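Local coordinates for protein Cow rumen GH26 endo-mannanase (Metagenome, PDB 6UEH) that probably hydrolyses internal beta-1,4-mannosidic bonds in mannans such as galactomannan, as a ruminal endo-mannanase of glycoside hydrolase family 26, at residues A[315-320]-A[324-329]. Numbering follows the deposited sequence.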
loop_
_atom_site.group_PDB
_atom_site.type_symbol
_atom_site.label_atom_id
_atom_site.label_comp_id
_atom_site.label_asym_id
_atom_site.label_seq_id
_atom_site.Cartn_x
_atom_site.Cartn_y
_atom_site.Cartn_z
ATOM N N GLU A 315 2.818 -10.847 3.491
ATOM C CA GLU A 315 2.755 -11.725 2.329
ATOM C C GLU A 315 4.110 -11.868 1.644
ATOM O O GLU A 315 4.472 -12.954 1.190
ATOM C CB GLU A 315 1.722 -11.225 1.316
ATOM C CG GLU A 315 1.629 -12.112 0.079
ATOM C CD GLU A 315 0.597 -11.640 -0.927
ATOM O OE1 GLU A 315 -0.075 -10.619 -0.667
ATOM O OE2 GLU A 315 0.461 -12.295 -1.982
ATOM N N GLY A 316 4.860 -10.773 1.580
ATOM C CA GLY A 316 6.093 -10.755 0.816
ATOM C C GLY A 316 5.771 -10.860 -0.663
ATOM O O GLY A 316 4.966 -10.088 -1.184
ATOM N N ASN A 317 6.391 -11.817 -1.344
ATOM C CA ASN A 317 6.055 -12.083 -2.738
ATOM C C ASN A 317 4.786 -12.926 -2.825
ATOM O O ASN A 317 4.453 -13.646 -1.883
ATOM C CB ASN A 317 7.220 -12.768 -3.448
ATOM C CG ASN A 317 8.376 -11.822 -3.705
ATOM O OD1 ASN A 317 8.186 -10.715 -4.210
ATOM N ND2 ASN A 317 9.581 -12.244 -3.343
ATOM N N VAL A 318 4.089 -12.827 -3.956
ATOM C CA VAL A 318 2.738 -13.373 -4.106
ATOM C C VAL A 318 2.588 -14.822 -3.628
ATOM O O VAL A 318 3.254 -15.732 -4.123
ATOM C CB VAL A 318 2.263 -13.277 -5.577
ATOM C CG1 VAL A 318 3.316 -13.830 -6.537
ATOM C CG2 VAL A 318 0.925 -13.980 -5.756
ATOM N N ASN A 319 1.705 -15.007 -2.647
ATOM C CA ASN A 319 1.405 -16.317 -2.074
ATOM C C ASN A 319 0.300 -16.220 -1.030
ATOM O O ASN A 319 -0.079 -15.127 -0.614
ATOM C CB ASN A 319 2.647 -16.930 -1.423
ATOM C CG ASN A 319 2.883 -16.405 -0.020
ATOM O OD1 ASN A 319 2.491 -17.033 0.962
ATOM N ND2 ASN A 319 3.512 -15.241 0.081
ATOM N N THR A 320 -0.206 -17.373 -0.603
ATOM C CA THR A 320 -1.093 -17.440 0.556
ATOM C C THR A 320 -0.675 -18.587 1.472
ATOM O O THR A 320 -1.157 -18.697 2.598
ATOM C CB THR A 320 -2.570 -17.632 0.155
ATOM O OG1 THR A 320 -2.678 -18.707 -0.787
ATOM C CG2 THR A 320 -3.136 -16.356 -0.457
ATOM N N GLY A 324 6.081 -17.396 -0.140
ATOM C CA GLY A 324 6.621 -16.159 -0.675
ATOM C C GLY A 324 7.031 -15.150 0.383
ATOM O O GLY A 324 7.600 -14.105 0.068
ATOM N N ALA A 325 6.745 -15.463 1.642
ATOM C CA ALA A 325 7.034 -14.546 2.738
ATOM C C ALA A 325 8.531 -14.462 3.014
ATOM O O ALA A 325 9.259 -15.437 2.823
ATOM C CB ALA A 325 6.291 -14.975 3.987
ATOM N N TRP A 326 8.996 -13.298 3.457
ATOM C CA TRP A 326 10.402 -13.158 3.818
ATOM C C TRP A 326 10.585 -12.878 5.308
ATOM O O TRP A 326 11.703 -12.913 5.815
ATOM C CB TRP A 326 11.083 -12.068 2.984
ATOM C CG TRP A 326 10.358 -10.760 2.917
ATOM C CD1 TRP A 326 10.096 -9.908 3.951
ATOM C CD2 TRP A 326 9.833 -10.133 1.738
ATOM N NE1 TRP A 326 9.426 -8.798 3.492
ATOM C CE2 TRP A 326 9.255 -8.912 2.137
ATOM C CE3 TRP A 326 9.791 -10.491 0.386
ATOM C CZ2 TRP A 326 8.640 -8.047 1.232
ATOM C CZ3 TRP A 326 9.182 -9.631 -0.511
ATOM C CH2 TRP A 326 8.614 -8.423 -0.084
ATOM N N PHE A 327 9.486 -12.603 6.005
ATOM C CA PHE A 327 9.507 -12.490 7.461
ATOM C C PHE A 327 8.913 -13.755 8.076
ATOM O O PHE A 327 8.041 -14.381 7.473
ATOM C CB PHE A 327 8.736 -11.255 7.923
ATOM C CG PHE A 327 9.440 -9.959 7.644
ATOM C CD1 PHE A 327 10.799 -9.825 7.883
ATOM C CD2 PHE A 327 8.747 -8.876 7.130
ATOM C CE1 PHE A 327 11.448 -8.633 7.626
ATOM C CE2 PHE A 327 9.392 -7.680 6.869
ATOM C CZ PHE A 327 10.743 -7.559 7.116
ATOM N N TRP A 328 9.371 -14.127 9.271
ATOM C CA TRP A 328 8.967 -15.406 9.854
ATOM C C TRP A 328 7.468 -15.475 10.145
ATOM O O TRP A 328 6.875 -16.551 10.091
ATOM C CB TRP A 328 9.766 -15.712 11.132
ATOM C CG TRP A 328 9.534 -14.783 12.301
ATOM C CD1 TRP A 328 10.320 -13.732 12.678
ATOM C CD2 TRP A 328 8.465 -14.846 13.259
ATOM N NE1 TRP A 328 9.803 -13.129 13.799
ATOM C CE2 TRP A 328 8.664 -13.792 14.176
ATOM C CE3 TRP A 328 7.358 -15.686 13.428
ATOM C CZ2 TRP A 328 7.796 -13.554 15.244
ATOM C CZ3 TRP A 328 6.496 -15.448 14.488
ATOM C CH2 TRP A 328 6.721 -14.391 15.383
ATOM N N TRP A 329 6.847 -14.335 10.428
ATOM C CA TRP A 329 5.431 -14.341 10.785
ATOM C C TRP A 329 4.504 -14.614 9.596
ATOM O O TRP A 329 3.303 -14.802 9.779
ATOM C CB TRP A 329 5.037 -13.024 11.466
ATOM C CG TRP A 329 5.523 -11.772 10.792
ATOM C CD1 TRP A 329 4.981 -11.165 9.697
ATOM C CD2 TRP A 329 6.631 -10.959 11.194
ATOM N NE1 TRP A 329 5.691 -10.030 9.384
ATOM C CE2 TRP A 329 6.709 -9.880 10.289
ATOM C CE3 TRP A 329 7.571 -11.039 12.229
ATOM C CZ2 TRP A 329 7.687 -8.891 10.387
ATOM C CZ3 TRP A 329 8.541 -10.057 12.324
ATOM C CH2 TRP A 329 8.593 -8.998 11.406
HETATM O O HOH W 1 9.867 -14.149 -1.463
#
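W326 lays the six-membered ring of its indole over the backbone of G316, whose CA sits 3.5 Å from the centroid of that ring. The CA lies 9° off the ring normal, over the face, a CH-pi contact. G316, having no side chain, lets the indole lie directly on its CA, and its backbone has a positive phi. N317 meets the rim of the same indole: its ND2 lies in the ring plane, 3.9 Å from W326 CZ3, with the amide turned 86° from the ring. The backbone bond from N317 N to G324 O (2.9 Å) ties the two segments directly, and a water bridges the same two residues, accepting from N317 ND2 and donating to G324 O.

N319 fills the inside of the turn. With chi1 at 82°, CG stands between the backbone N and the carbonyl carbon, and ND2 comes to 3.3 Å from G324 CA. That same nitrogen donates to N317 O at 2.7 Å, within its own amide plane, and weakly to E315 O, while OD1 accepts from G322 N. The carboxylate of E315 accepts the N-H of N319 through OE2, on the lone pair anti to its other oxygen, and E315 OE1 is hydrogen-bonded to S370 OG.

W326 NE1 is hydrogen-bonded to E313 OE1. Together these contacts fold back the long loop between strand 306-309 and helix 334-351, a beta-alpha connection of the TIM barrel of family 26.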